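Local coordinates for protein putative N-acetylmuramoyl-L-alanine amidase,autolysin cwp6 (Peptoclostridium difficile, PDB 5J72) that probably cleaves the amide bond between N-acetylmuramoyl and L-alanine in peptidoglycan as a zinc-dependent autolysin, and carries CWB2 modules that anchor it to the cell wall, at residues A138-T143 with S371-D376; A365-K370 with Y416-G421; Y544-D549 with Y590-N595. All blocks are in the same frame, centred on the assembly; numbering follows the deposited sequence.

In the fold
From the N terminus, the chain first meets interaction 1 at 138-143, the start of helix 140-151 in the first CWB2 module. Its partner, 371-376, comes 228 residues later in the third, so this contact closes a very long loop and ties the two modules together. Interaction 2 closes a loop of about 46 residues, pairing strand 362-370 with strand 411-418 inside the third module. Because 365-370 runs straight into 371-376, the two contacts cross, and they touch: Thr143 packs on Gly419, and Asp376 on Lys370, Ile418 and Gly419. Interaction 3, 544-549 with 590-595, follows in series, closing a loop of about 41 residues within the amidase region, its nearest atoms about 31 Å from interaction 1.

Interaction 1. Residues A138-T143 with S371-D376; sequences ATRFET and SDIIVD
Arg140 reaches across to Val375, while two waters link its helix to Asp376. The first segment enters helix 140-151 through Thr139, the N-cap, whose OG1 accepts from Phe141 N. Glu142 OE1 in return receives Thr139 N at 2.7 Å and Thr139 OG1, the two coming from opposite faces of the carboxylate; this capping box fixes the first turn. At Arg140, CG sits between the backbone N and the carbonyl carbon (chi1 58°) and the chain bends at chi3, laying the guanidinium flat against Val375. CG1 of Val375 lies over the centre of one guanidinium face, 3.7 Å from Arg140 CZ, so a branched apolar residue packs on the cation without competing for its N-H groups. NH1 gives its bond to Gly164 O, and Ile373 CG2 approaches obliquely, 4.4 Å from Arg140 NH2. One helical turn on, Thr143 puts its CG2 3.9 Å from Asp376 OD1. Water 1 donates to Arg140 O at 3.0 Å and to Asp376 OD1; water 2 joins Thr143 OG1 to the same oxygen, 2.8 Å from Asp376 OD1, and Thr143 OG1 also accepts from Gly137 N. Arg140 NE and Asp376 OD1 remain 6.1 Å apart, too far for a salt bridge. The polar link of the carboxylate to 138-143 thus runs through two waters, beside direct packing on the Thr143 methyl; nearby Lys370, with Arg140 further off, would probably favour its ionised form.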
ATOM      1  N   ALA A 138       6.901   0.246 -21.167  1.00 34.40           N
ATOM      2  CA  ALA A 138       5.832   0.897 -21.940  1.00 38.02           C
ATOM      3  C   ALA A 138       4.451   0.423 -21.567  1.00 39.63           C
ATOM      4  O   ALA A 138       3.536   1.228 -21.508  1.00 39.79           O
ATOM      5  CB  ALA A 138       6.058   0.649 -23.426  1.00 36.90           C
ATOM      6  N   THR A 139       4.273  -0.881 -21.327  1.00 38.03           N
ATOM      7  CA  THR A 139       2.984  -1.412 -20.922  1.00 38.03           C
ATOM      8  C   THR A 139       3.161  -2.320 -19.706  1.00 35.76           C
ATOM      9  O   THR A 139       4.294  -2.569 -19.257  1.00 33.04           O
ATOM     10  CB  THR A 139       2.331  -2.211 -22.066  1.00 40.35           C
ATOM     11  OG1 THR A 139       2.925  -3.508 -22.128  1.00 41.78           O
ATOM     12  CG2 THR A 139       2.545  -1.542 -23.454  1.00 43.55           C
ATOM     13  N   ARG A 140       2.046  -2.809 -19.206  1.00 32.40           N
ATOM     14  CA  ARG A 140       2.028  -3.696 -18.083  1.00 28.94           C
ATOM     15  C   ARG A 140       2.949  -4.940 -18.365  1.00 27.37           C
ATOM     16  O   ARG A 140       3.562  -5.448 -17.424  1.00 24.36           O
ATOM     17  CB  ARG A 140       0.596  -4.161 -17.834  1.00 25.40           C
ATOM     18  CG  ARG A 140      -0.041  -4.858 -19.042  1.00 27.91           C
ATOM     19  CD  ARG A 140      -1.606  -5.033 -18.851  1.00 32.26           C
ATOM     20  NE  ARG A 140      -2.205  -3.702 -18.665  1.00 31.78           N
ATOM     21  CZ  ARG A 140      -3.388  -3.452 -18.114  1.00 38.05           C
ATOM     22  NH1 ARG A 140      -4.177  -4.447 -17.727  1.00 33.60           N
ATOM     23  NH2 ARG A 140      -3.772  -2.203 -17.907  1.00 33.60           N
ATOM     24  N   PHE A 141       3.005  -5.418 -19.612  1.00 25.52           N
ATOM     25  CA  PHE A 141       3.844  -6.593 -19.951  1.00 25.10           C
ATOM     26  C   PHE A 141       5.317  -6.266 -19.711  1.00 25.30           C
ATOM     27  O   PHE A 141       5.998  -7.082 -19.119  1.00 24.06           O
ATOM     28  CB  PHE A 141       3.663  -7.001 -21.436  1.00 24.70           C
ATOM     29  CG  PHE A 141       2.268  -7.452 -21.690  1.00 26.72           C
ATOM     30  CD1 PHE A 141       1.897  -8.770 -21.472  1.00 29.35           C
ATOM     31  CD2 PHE A 141       1.285  -6.542 -22.097  1.00 32.64           C
ATOM     32  CE1 PHE A 141       0.570  -9.186 -21.645  1.00 31.94           C
ATOM     33  CE2 PHE A 141      -0.040  -6.960 -22.271  1.00 26.76           C
ATOM     34  CZ  PHE A 141      -0.390  -8.277 -22.042  1.00 33.74           C
ATOM     35  N   GLU A 142       5.810  -5.072 -20.192  1.00 22.12           N
ATOM     36  CA  GLU A 142       7.210  -4.742 -19.982  1.00 25.29           C
ATOM     37  C   GLU A 142       7.467  -4.411 -18.547  1.00 23.01           C
ATOM     38  O   GLU A 142       8.587  -4.641 -18.078  1.00 23.68           O
ATOM     39  CB  GLU A 142       7.691  -3.551 -20.841  1.00 27.19           C
ATOM     40  CG  GLU A 142       7.695  -3.838 -22.333  1.00 35.33           C
ATOM     41  CD  GLU A 142       6.318  -3.695 -22.958  1.00 49.13           C
ATOM     42  OE1 GLU A 142       5.422  -3.063 -22.362  1.00 49.96           O
ATOM     43  OE2 GLU A 142       6.125  -4.238 -24.053  1.00 52.02           O
ATOM     44  N   THR A 143       6.474  -3.846 -17.834  1.00 19.90           N
ATOM     45  CA  THR A 143       6.705  -3.560 -16.423  1.00 17.79           C
ATOM     46  C   THR A 143       6.891  -4.913 -15.659  1.00 20.25           C
ATOM     47  O   THR A 143       7.781  -4.971 -14.802  1.00 19.17           O
ATOM     48  CB  THR A 143       5.530  -2.746 -15.833  1.00 23.29           C
ATOM     49  OG1 THR A 143       5.701  -1.430 -16.299  1.00 23.66           O
ATOM     50  CG2 THR A 143       5.544  -2.688 -14.275  1.00 19.29           C
ATOM     51  N   SER A 371      -3.035   3.381  -8.288  1.00 20.60           N
ATOM     52  CA  SER A 371      -4.216   2.662  -7.790  1.00 23.20           C
ATOM     53  C   SER A 371      -5.305   2.542  -8.825  1.00 28.70           C
ATOM     54  O   SER A 371      -6.348   1.968  -8.511  1.00 29.66           O
ATOM     55  CB  SER A 371      -4.801   3.395  -6.592  1.00 25.62           C
ATOM     56  OG  SER A 371      -5.040   4.744  -6.965  1.00 24.13           O
ATOM     57  N   ASP A 372      -5.113   3.078 -10.034  1.00 27.95           N
ATOM     58  CA  ASP A 372      -6.182   2.960 -11.042  1.00 32.38           C
ATOM     59  C   ASP A 372      -6.170   1.656 -11.798  1.00 35.55           C
ATOM     60  O   ASP A 372      -7.117   1.387 -12.520  1.00 37.24           O
ATOM     61  CB  ASP A 372      -6.141   4.105 -12.083  1.00 33.76           C
ATOM     62  CG  ASP A 372      -4.802   4.310 -12.759  1.00 44.64           C
ATOM     63  OD1 ASP A 372      -4.780   4.523 -13.987  1.00 52.97           O
ATOM     64  OD2 ASP A 372      -3.785   4.290 -12.073  1.00 45.77           O
ATOM     65  N   ILE A 373      -5.159   0.849 -11.655  1.00 35.61           N
ATOM     66  CA  ILE A 373      -5.167  -0.418 -12.372  1.00 39.04           C
ATOM     67  C   ILE A 373      -4.923  -1.511 -11.359  1.00 37.90           C
ATOM     68  O   ILE A 373      -4.496  -1.208 -10.233  1.00 39.34           O
ATOM     69  CB  ILE A 373      -4.091  -0.397 -13.452  1.00 41.74           C
ATOM     70  CG1 ILE A 373      -2.759   0.057 -12.844  1.00 44.86           C
ATOM     71  CG2 ILE A 373      -4.517   0.569 -14.591  1.00 44.09           C
ATOM     72  CD1 ILE A 373      -1.692   0.103 -13.900  1.00 52.73           C
ATOM     73  N   ILE A 374      -5.207  -2.718 -11.686  1.00 28.97           N
ATOM     74  CA  ILE A 374      -4.961  -3.781 -10.720  1.00 31.52           C
ATOM     75  C   ILE A 374      -3.625  -4.528 -11.047  1.00 29.08           C
ATOM     76  O   ILE A 374      -2.931  -4.953 -10.146  1.00 24.68           O
ATOM     77  CB  ILE A 374      -6.115  -4.827 -10.849  1.00 32.86           C
ATOM     78  CG1 ILE A 374      -7.474  -4.188 -10.401  1.00 41.08           C
ATOM     79  CG2 ILE A 374      -5.792  -6.069 -10.027  1.00 33.25           C
ATOM     80  CD1 ILE A 374      -7.463  -3.832  -8.946  1.00 48.60           C
ATOM     81  N   VAL A 375      -3.316  -4.663 -12.353  1.00 27.53           N
ATOM     82  CA  VAL A 375      -2.229  -5.565 -12.756  1.00 24.43           C
ATOM     83  C   VAL A 375      -0.849  -5.181 -12.224  1.00 24.91           C
ATOM     84  O   VAL A 375      -0.109  -6.099 -11.916  1.00 24.68           O
ATOM     85  CB  VAL A 375      -2.216  -5.652 -14.296  1.00 29.04           C
ATOM     86  CG1 VAL A 375      -1.840  -4.281 -14.902  1.00 28.96           C
ATOM     87  CG2 VAL A 375      -1.234  -6.745 -14.759  1.00 29.61           C
ATOM     88  N   ASP A 376      -0.511  -3.885 -12.090  1.00 23.38           N
ATOM     89  CA  ASP A 376       0.854  -3.564 -11.644  1.00 23.71           C
ATOM     90  C   ASP A 376       1.049  -4.036 -10.211  1.00 22.13           C
ATOM     91  O   ASP A 376       2.170  -4.392  -9.843  1.00 21.13           O
ATOM     92  CB  ASP A 376       1.123  -2.058 -11.749  1.00 26.60           C
ATOM     93  CG  ASP A 376       1.478  -1.610 -13.182  1.00 33.80           C
ATOM     94  OD1 ASP A 376       1.621  -2.496 -14.082  1.00 29.41           O
ATOM     95  OD2 ASP A 376       1.595  -0.390 -13.413  1.00 32.79           O
TER
HETATM   96  O   HOH W   1       2.551  -5.096 -14.638  1.00 23.00           O
HETATM   97  O   HOH W   2       2.732  -1.002 -16.206  1.00 35.52           O

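Interaction 2. Residues A365-K370 with Y416-G421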
ATOM      1  N   ALA A 365      11.502  -1.517   2.706  1.00 21.06           N
ATOM      2  CA  ALA A 365      11.203  -0.913   1.408  1.00 17.23           C
ATOM      3  C   ALA A 365       9.746  -0.546   1.303  1.00 18.70           C
ATOM      4  O   ALA A 365       8.973  -0.928   2.174  1.00 19.26           O
ATOM      5  CB  ALA A 365      11.503  -1.889   0.296  1.00 18.08           C
ATOM      6  N   MET A 366       9.378   0.175   0.239  1.00 18.69           N
ATOM      7  CA  MET A 366       7.964   0.465  -0.012  1.00 18.59           C
ATOM      8  C   MET A 366       7.830   0.395  -1.439  1.00 20.73           C
ATOM      9  O   MET A 366       8.588   1.043  -2.135  1.00 20.48           O
ATOM     10  CB  MET A 366       7.531   1.881   0.484  0.71 19.55           C
ATOM     11  CG  MET A 366       6.052   2.205   0.149  0.71 23.66           C
ATOM     12  SD  MET A 366       4.998   1.451   1.383  0.71 24.18           S
ATOM     13  CE  MET A 366       5.104   2.694   2.701  0.71 19.22           C
ATOM     14  N   LEU A 367       6.897  -0.425  -1.949  1.00 16.45           N
ATOM     15  CA  LEU A 367       6.715  -0.496  -3.398  1.00 16.69           C
ATOM     16  C   LEU A 367       5.506   0.350  -3.736  1.00 19.26           C
ATOM     17  O   LEU A 367       4.438   0.114  -3.171  1.00 21.89           O
ATOM     18  CB  LEU A 367       6.482  -1.985  -3.874  1.00 16.83           C
ATOM     19  CG  LEU A 367       7.773  -2.892  -3.880  1.00 18.30           C
ATOM     20  CD1 LEU A 367       8.030  -3.361  -2.419  1.00 15.45           C
ATOM     21  CD2 LEU A 367       7.614  -4.126  -4.789  1.00 21.08           C
ATOM     22  N   VAL A 368       5.621   1.259  -4.725  1.00 17.80           N
ATOM     23  CA  VAL A 368       4.503   2.183  -4.982  1.00 19.70           C
ATOM     24  C   VAL A 368       3.914   1.981  -6.344  1.00 21.40           C
ATOM     25  O   VAL A 368       4.610   2.142  -7.333  1.00 21.47           O
ATOM     26  CB  VAL A 368       5.033   3.654  -4.875  1.00 20.20           C
ATOM     27  CG1 VAL A 368       3.870   4.644  -5.197  1.00 21.51           C
ATOM     28  CG2 VAL A 368       5.576   3.895  -3.474  1.00 18.81           C
ATOM     29  N   ALA A 369       2.613   1.607  -6.405  1.00 19.02           N
ATOM     30  CA  ALA A 369       1.933   1.360  -7.647  1.00 19.30           C
ATOM     31  C   ALA A 369       0.724   2.326  -7.795  1.00 22.35           C
ATOM     32  O   ALA A 369       0.190   2.841  -6.810  1.00 20.59           O
ATOM     33  CB  ALA A 369       1.375  -0.079  -7.653  1.00 19.72           C
ATOM     34  N   LYS A 370       0.330   2.558  -9.039  1.00 22.86           N
ATOM     35  CA  LYS A 370      -0.814   3.389  -9.350  1.00 25.17           C
ATOM     36  C   LYS A 370      -2.047   2.689  -8.874  1.00 22.59           C
ATOM     37  O   LYS A 370      -2.162   1.490  -9.108  1.00 23.54           O
ATOM     38  CB  LYS A 370      -0.877   3.564 -10.869  1.00 27.25           C
ATOM     39  CG  LYS A 370       0.268   4.445 -11.393  1.00 29.63           C
ATOM     40  CD  LYS A 370       0.254   4.572 -12.961  1.00 32.48           C
ATOM     41  CE  LYS A 370       0.585   3.265 -13.644  1.00 30.45           C
ATOM     42  NZ  LYS A 370       0.269   3.287 -15.101  1.00 38.97           N
ATOM     43  N   TYR A 416      10.403   1.566  -4.317  1.00 19.51           N
ATOM     44  CA  TYR A 416      10.372   1.105  -5.668  1.00 17.41           C
ATOM     45  C   TYR A 416       9.201   1.691  -6.371  1.00 21.73           C
ATOM     46  O   TYR A 416       8.080   1.560  -5.864  1.00 23.88           O
ATOM     47  CB  TYR A 416      10.201  -0.424  -5.738  1.00 17.35           C
ATOM     48  CG  TYR A 416      11.402  -1.171  -5.209  1.00 18.22           C
ATOM     49  CD1 TYR A 416      12.310  -1.755  -6.068  1.00 22.16           C
ATOM     50  CD2 TYR A 416      11.602  -1.324  -3.843  1.00 17.85           C
ATOM     51  CE1 TYR A 416      13.414  -2.495  -5.570  1.00 22.72           C
ATOM     52  CE2 TYR A 416      12.685  -2.053  -3.346  1.00 20.38           C
ATOM     53  CZ  TYR A 416      13.579  -2.632  -4.217  1.00 22.77           C
ATOM     54  OH  TYR A 416      14.631  -3.349  -3.648  1.00 22.81           O
ATOM     55  N   GLN A 417       9.400   2.308  -7.499  1.00 19.85           N
ATOM     56  CA  GLN A 417       8.284   2.865  -8.261  1.00 21.41           C
ATOM     57  C   GLN A 417       7.894   1.862  -9.336  1.00 22.25           C
ATOM     58  O   GLN A 417       8.658   1.543 -10.250  1.00 24.50           O
ATOM     59  CB  GLN A 417       8.709   4.192  -8.914  1.00 19.99           C
ATOM     60  CG  GLN A 417       7.707   4.712  -9.912  1.00 23.25           C
ATOM     61  CD  GLN A 417       8.205   6.082 -10.443  1.00 28.36           C
ATOM     62  OE1 GLN A 417       9.264   6.551 -10.043  1.00 26.58           O
ATOM     63  NE2 GLN A 417       7.426   6.735 -11.325  1.00 26.83           N
ATOM     64  N   ILE A 418       6.681   1.344  -9.235  1.00 21.07           N
ATOM     65  CA  ILE A 418       6.187   0.343 -10.179  1.00 18.43           C
ATOM     66  C   ILE A 418       5.422   0.941 -11.322  1.00 24.98           C
ATOM     67  O   ILE A 418       4.450   1.669 -11.111  1.00 23.93           O
ATOM     68  CB  ILE A 418       5.239  -0.640  -9.420  1.00 19.63           C
ATOM     69  CG1 ILE A 418       5.917  -1.177  -8.134  1.00 18.44           C
ATOM     70  CG2 ILE A 418       4.815  -1.784 -10.369  1.00 18.83           C
ATOM     71  CD1 ILE A 418       7.257  -1.938  -8.419  1.00 21.58           C
ATOM     72  N   GLY A 419       5.825   0.648 -12.531  1.00 21.76           N
ATOM     73  CA  GLY A 419       5.087   1.154 -13.652  1.00 20.47           C
ATOM     74  C   GLY A 419       5.437   2.600 -13.954  1.00 23.66           C
ATOM     75  O   GLY A 419       6.077   3.311 -13.213  1.00 24.84           O
ATOM     76  N   ASP A 420       4.989   3.001 -15.126  1.00 28.66           N
ATOM     77  CA  ASP A 420       5.189   4.341 -15.634  1.00 33.74           C
ATOM     78  C   ASP A 420       3.850   5.140 -15.576  1.00 35.49           C
ATOM     79  O   ASP A 420       2.783   4.565 -15.796  1.00 35.13           O
ATOM     80  CB  ASP A 420       5.619   4.237 -17.099  1.00 40.88           C
ATOM     81  CG  ASP A 420       6.022   5.595 -17.610  1.00 50.23           C
ATOM     82  OD1 ASP A 420       5.386   6.074 -18.559  1.00 53.46           O
ATOM     83  OD2 ASP A 420       6.975   6.185 -17.038  1.00 53.51           O
ATOM     84  N   GLY A 421       3.908   6.431 -15.287  1.00 36.33           N
ATOM     85  CA  GLY A 421       2.684   7.229 -15.286  1.00 37.58           C
ATOM     86  C   GLY A 421       2.481   8.030 -14.024  1.00 37.10           C
ATOM     87  O   GLY A 421       1.781   9.037 -14.067  1.00 34.50           O
TER
HETATM   88  O   HOH W   3       4.058   4.140  -9.806  1.00 27.11           O
HETATM   89  O   HOH W   4       1.758   1.173 -11.160  1.00 25.58           O
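Leu367 and Tyr416, bridge partners of parallel strands with CB on one face of the sheet, each place CG beside the backbone N (chi1 -75° and -67°), and these like torsions keep the two alongside, Leu367 CG 3.9 Å from Tyr416 CB. The Tyr416 ring slants back toward the N-terminal end of the neighbouring strand, where its edge meets Ala365 CB in plane; a small methyl suits a place beside so broad a ring. Lys370, bent at chi3 (-68°), carries its ammonium across to Asp420 O, 2.9 Å from NZ, and its long chain spans the gap where the strands part. Between the backbones, Tyr416 N donates to Met366 O, Val368 N to Tyr416 O at 2.7 Å, and Ile418 N to Val368 O at 2.9 Å. Beyond this last bond water takes over: water 4 accepts from Lys370 N and donates to Ile418 O. Gly419 has a positive phi at which a side chain would press on the preceding carbonyl, so glycine fits the exit from the strand. Val368, on the face it shares with Gln417, packs under helix 424-433, whereas Leu367 meets helix 375-387. Neighbouring parallel strands between helical layers are typical of the alpha/beta fold of a CWB2 repeat.

Interaction 3. Residues Y544-D549 with Y590-N595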
ATOM      1  N   TYR A 544     -20.488  28.983   9.535  1.00 31.21           N
ATOM      2  CA  TYR A 544     -20.155  30.320   9.991  1.00 30.02           C
ATOM      3  C   TYR A 544     -19.190  30.948   9.076  1.00 30.46           C
ATOM      4  O   TYR A 544     -18.253  30.262   8.612  1.00 27.45           O
ATOM      5  CB  TYR A 544     -19.514  30.256  11.383  1.00 32.12           C
ATOM      6  CG  TYR A 544     -20.552  29.923  12.411  1.00 32.76           C
ATOM      7  CD1 TYR A 544     -20.812  28.615  12.757  1.00 35.67           C
ATOM      8  CD2 TYR A 544     -21.341  30.926  12.987  1.00 31.29           C
ATOM      9  CE1 TYR A 544     -21.827  28.292  13.639  1.00 46.88           C
ATOM     10  CE2 TYR A 544     -22.360  30.613  13.862  1.00 34.57           C
ATOM     11  CZ  TYR A 544     -22.603  29.294  14.185  1.00 44.12           C
ATOM     12  OH  TYR A 544     -23.632  28.952  15.022  1.00 52.89           O
ATOM     13  N   TYR A 545     -19.330  32.240   8.801  1.00 26.54           N
ATOM     14  CA  TYR A 545     -18.363  32.886   7.937  1.00 25.55           C
ATOM     15  C   TYR A 545     -17.974  34.245   8.591  1.00 27.68           C
ATOM     16  O   TYR A 545     -18.532  34.540   9.632  1.00 28.43           O
ATOM     17  CB  TYR A 545     -18.918  33.038   6.491  1.00 28.08           C
ATOM     18  CG  TYR A 545     -20.155  33.914   6.419  1.00 31.18           C
ATOM     19  CD1 TYR A 545     -21.408  33.424   6.801  1.00 33.53           C
ATOM     20  CD2 TYR A 545     -20.070  35.234   5.994  1.00 38.33           C
ATOM     21  CE1 TYR A 545     -22.540  34.242   6.770  1.00 37.93           C
ATOM     22  CE2 TYR A 545     -21.199  36.051   5.946  1.00 41.35           C
ATOM     23  CZ  TYR A 545     -22.426  35.553   6.337  1.00 43.69           C
ATOM     24  OH  TYR A 545     -23.523  36.387   6.269  1.00 49.06           O
ATOM     25  N   LYS A 546     -17.039  35.013   8.025  1.00 27.58           N
ATOM     26  CA  LYS A 546     -16.567  36.222   8.713  1.00 28.59           C
ATOM     27  C   LYS A 546     -17.626  37.359   8.653  1.00 35.97           C
ATOM     28  O   LYS A 546     -18.206  37.614   7.593  1.00 34.94           O
ATOM     29  CB  LYS A 546     -15.280  36.694   8.083  1.00 27.98           C
ATOM     30  CG  LYS A 546     -14.100  35.763   8.247  1.00 25.78           C
ATOM     31  CD  LYS A 546     -12.884  36.396   7.703  1.00 30.35           C
ATOM     32  CE  LYS A 546     -11.671  35.571   7.946  1.00 33.86           C
ATOM     33  NZ  LYS A 546     -10.400  36.279   7.518  1.00 35.15           N
ATOM     34  N   VAL A 547     -17.867  38.024   9.785  1.00 40.35           N
ATOM     35  CA  VAL A 547     -18.869  39.089   9.843  1.00 40.82           C
ATOM     36  C   VAL A 547     -18.556  40.180   8.823  1.00 40.69           C
ATOM     37  O   VAL A 547     -19.478  40.716   8.247  1.00 43.68           O
ATOM     38  CB  VAL A 547     -18.936  39.628  11.306  1.00 43.56           C
ATOM     39  CG1 VAL A 547     -17.680  40.418  11.632  1.00 43.59           C
ATOM     40  CG2 VAL A 547     -20.197  40.479  11.494  1.00 47.41           C
ATOM     41  N   LYS A 548     -17.289  40.493   8.570  1.00 40.94           N
ATOM     42  CA  LYS A 548     -16.922  41.521   7.607  1.00 42.77           C
ATOM     43  C   LYS A 548     -17.533  41.282   6.212  1.00 44.30           C
ATOM     44  O   LYS A 548     -17.671  42.226   5.432  1.00 42.50           O
ATOM     45  CB  LYS A 548     -15.398  41.603   7.489  1.00 44.04           C
ATOM     46  CG  LYS A 548     -14.785  40.639   6.478  1.00 48.26           C
ATOM     47  CD  LYS A 548     -13.291  40.812   6.391  1.00 50.53           C
ATOM     48  CE  LYS A 548     -12.740  40.075   5.199  1.00 57.04           C
ATOM     49  NZ  LYS A 548     -11.278  40.244   5.094  1.00 57.33           N
ATOM     50  N   ASP A 549     -17.885  40.017   5.886  1.00 43.70           N
ATOM     51  CA  ASP A 549     -18.473  39.650   4.580  1.00 44.65           C
ATOM     52  C   ASP A 549     -19.985  39.451   4.719  1.00 42.09           C
ATOM     53  O   ASP A 549     -20.596  38.848   3.839  1.00 41.29           O
ATOM     54  CB  ASP A 549     -17.835  38.320   4.046  1.00 43.19           C
ATOM     55  CG  ASP A 549     -16.355  38.430   3.717  1.00 46.48           C
ATOM     56  OD1 ASP A 549     -15.885  39.543   3.482  1.00 47.18           O
ATOM     57  OD2 ASP A 549     -15.654  37.368   3.694  1.00 44.64           O
ATOM     58  N   TYR A 590     -12.343  31.856  17.008  1.00 22.58           N
ATOM     59  CA  TYR A 590     -10.911  32.143  16.895  1.00 22.46           C
ATOM     60  C   TYR A 590     -10.387  31.922  15.485  1.00 23.84           C
ATOM     61  O   TYR A 590      -9.638  32.764  14.950  1.00 24.41           O
ATOM     62  CB  TYR A 590     -10.141  31.208  17.887  1.00 23.53           C
ATOM     63  CG  TYR A 590      -8.692  31.600  18.075  1.00 26.57           C
ATOM     64  CD1 TYR A 590      -7.760  31.409  17.060  1.00 25.03           C
ATOM     65  CD2 TYR A 590      -8.259  32.189  19.265  1.00 25.38           C
ATOM     66  CE1 TYR A 590      -6.438  31.793  17.216  1.00 27.43           C
ATOM     67  CE2 TYR A 590      -6.936  32.583  19.429  1.00 25.81           C
ATOM     68  CZ  TYR A 590      -6.028  32.381  18.400  1.00 32.07           C
ATOM     69  OH  TYR A 590      -4.718  32.768  18.527  1.00 30.69           O
ATOM     70  N   VAL A 591     -10.796  30.794  14.828  1.00 24.66           N
ATOM     71  CA  VAL A 591     -10.136  30.554  13.486  1.00 21.98           C
ATOM     72  C   VAL A 591     -10.641  31.506  12.420  1.00 25.97           C
ATOM     73  O   VAL A 591     -10.051  31.566  11.329  1.00 26.83           O
ATOM     74  CB  VAL A 591     -10.280  29.079  13.040  1.00 22.55           C
ATOM     75  CG1 VAL A 591      -9.576  28.181  14.077  1.00 20.87           C
ATOM     76  CG2 VAL A 591     -11.751  28.673  12.912  1.00 22.30           C
ATOM     77  N   LEU A 592     -11.726  32.246  12.728  1.00 25.96           N
ATOM     78  CA  LEU A 592     -12.217  33.249  11.777  1.00 27.74           C
ATOM     79  C   LEU A 592     -11.575  34.606  12.135  1.00 29.18           C
ATOM     80  O   LEU A 592     -10.953  35.255  11.313  1.00 31.02           O
ATOM     81  CB  LEU A 592     -13.763  33.341  11.875  1.00 27.67           C
ATOM     82  CG  LEU A 592     -14.513  32.515  10.834  1.00 32.19           C
ATOM     83  CD1 LEU A 592     -14.099  31.063  10.899  1.00 30.40           C
ATOM     84  CD2 LEU A 592     -15.992  32.646  11.027  1.00 28.62           C
ATOM     85  N   ARG A 593     -11.680  34.988  13.403  1.00 31.22           N
ATOM     86  CA  ARG A 593     -11.194  36.298  13.858  1.00 29.66           C
ATOM     87  C   ARG A 593      -9.729  36.481  13.666  1.00 30.55           C
ATOM     88  O   ARG A 593      -9.287  37.561  13.289  1.00 31.83           O
ATOM     89  CB  ARG A 593     -11.570  36.466  15.352  1.00 28.81           C
ATOM     90  CG  ARG A 593     -11.075  37.826  15.971  1.00 31.43           C
ATOM     91  CD  ARG A 593     -11.569  37.913  17.441  1.00 31.90           C
ATOM     92  NE  ARG A 593     -10.771  37.041  18.307  1.00 29.58           N
ATOM     93  CZ  ARG A 593     -11.152  35.863  18.798  1.00 26.68           C
ATOM     94  NH1 ARG A 593     -12.370  35.388  18.542  1.00 24.86           N
ATOM     95  NH2 ARG A 593     -10.301  35.131  19.513  1.00 22.53           N
ATOM     96  N   ASN A 594      -8.939  35.442  13.887  1.00 30.18           N
ATOM     97  CA  ASN A 594      -7.496  35.608  13.798  1.00 29.77           C
ATOM     98  C   ASN A 594      -6.865  35.115  12.515  1.00 31.56           C
ATOM     99  O   ASN A 594      -5.642  35.033  12.403  1.00 29.58           O
ATOM    100  CB  ASN A 594      -6.850  34.859  14.987  1.00 31.83           C
ATOM    101  CG  ASN A 594      -7.103  35.607  16.256  1.00 35.14           C
ATOM    102  OD1 ASN A 594      -6.960  36.831  16.248  1.00 37.10           O
ATOM    103  ND2 ASN A 594      -7.549  34.987  17.343  1.00 35.15           N
ATOM    104  N   ASN A 595      -7.676  34.776  11.560  1.00 32.46           N
ATOM    105  CA  ASN A 595      -7.145  34.303  10.275  1.00 34.26           C
ATOM    106  C   ASN A 595      -6.957  35.505   9.295  1.00 35.97           C
ATOM    107  O   ASN A 595      -7.916  36.242   9.081  1.00 35.98           O
ATOM    108  CB  ASN A 595      -8.178  33.343   9.672  1.00 33.10           C
ATOM    109  CG  ASN A 595      -7.546  32.229   8.912  1.00 36.39           C
ATOM    110  OD1 ASN A 595      -6.654  32.477   8.080  1.00 29.94           O
ATOM    111  ND2 ASN A 595      -7.950  30.990   9.162  1.00 30.72           N
TER
HETATM  112  O   HOH W   5     -10.406  37.843  10.089  1.00 53.42           O
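Van der Waals contact centres on Leu592, whose side chain points from the short helix 590-593 toward the loop that follows strand 541-544. Its CD2 packs on the backbone 3.5 Å from Tyr545 O and makes apolar contact with Tyr544 CB at 4.3 Å; the Tyr544 ring itself leads away, and its hydroxyl binds Glu542. Leu592 CG also packs against the aliphatic part of Lys546, 4.2 Å from its CG. A branched residue suits this place, spreading over the backbone of two residues and the stem of a third.

The direct polar contact belongs to Lys546. Its chain runs extended beyond CG (chi2 -175°, chi3 175°), carrying the ammonium past Leu592 to the end of the helix. There NZ donates to Asn595 O at 2.9 Å, arriving 39° above the carbonyl plane, and CE passes 3.5 Å from Leu592 O. Tyr597 O is a further acceptor for NZ. A lysine suits this place: its methylenes pack on leucine while its tip serves backbone carbonyls where the helix ends, and those carbonyls would probably favour its positive charge.

Water 5 extends this network, accepting from Lys546 NZ at 3.0 Å; it can donate to Leu592 O, in competition with other acceptors.

Within 590-595, Asn595 secures the turn after the helix. Its ND2 donates to Val591 O at 3.1 Å in the carbonyl plane, while OD1 accepts from Ser518 and Tyr597 N, so both ends of the amide are held.

Together these contacts join the loop after strand 541-544 to the segment leading into strand 599-606, its neighbour in the central sheet of the zinc amidase domain. The Tyr544 side chain is about 9 Å from the bound zinc ion, placing the contact near, but not in, the metal site of this Amidase_3 fold.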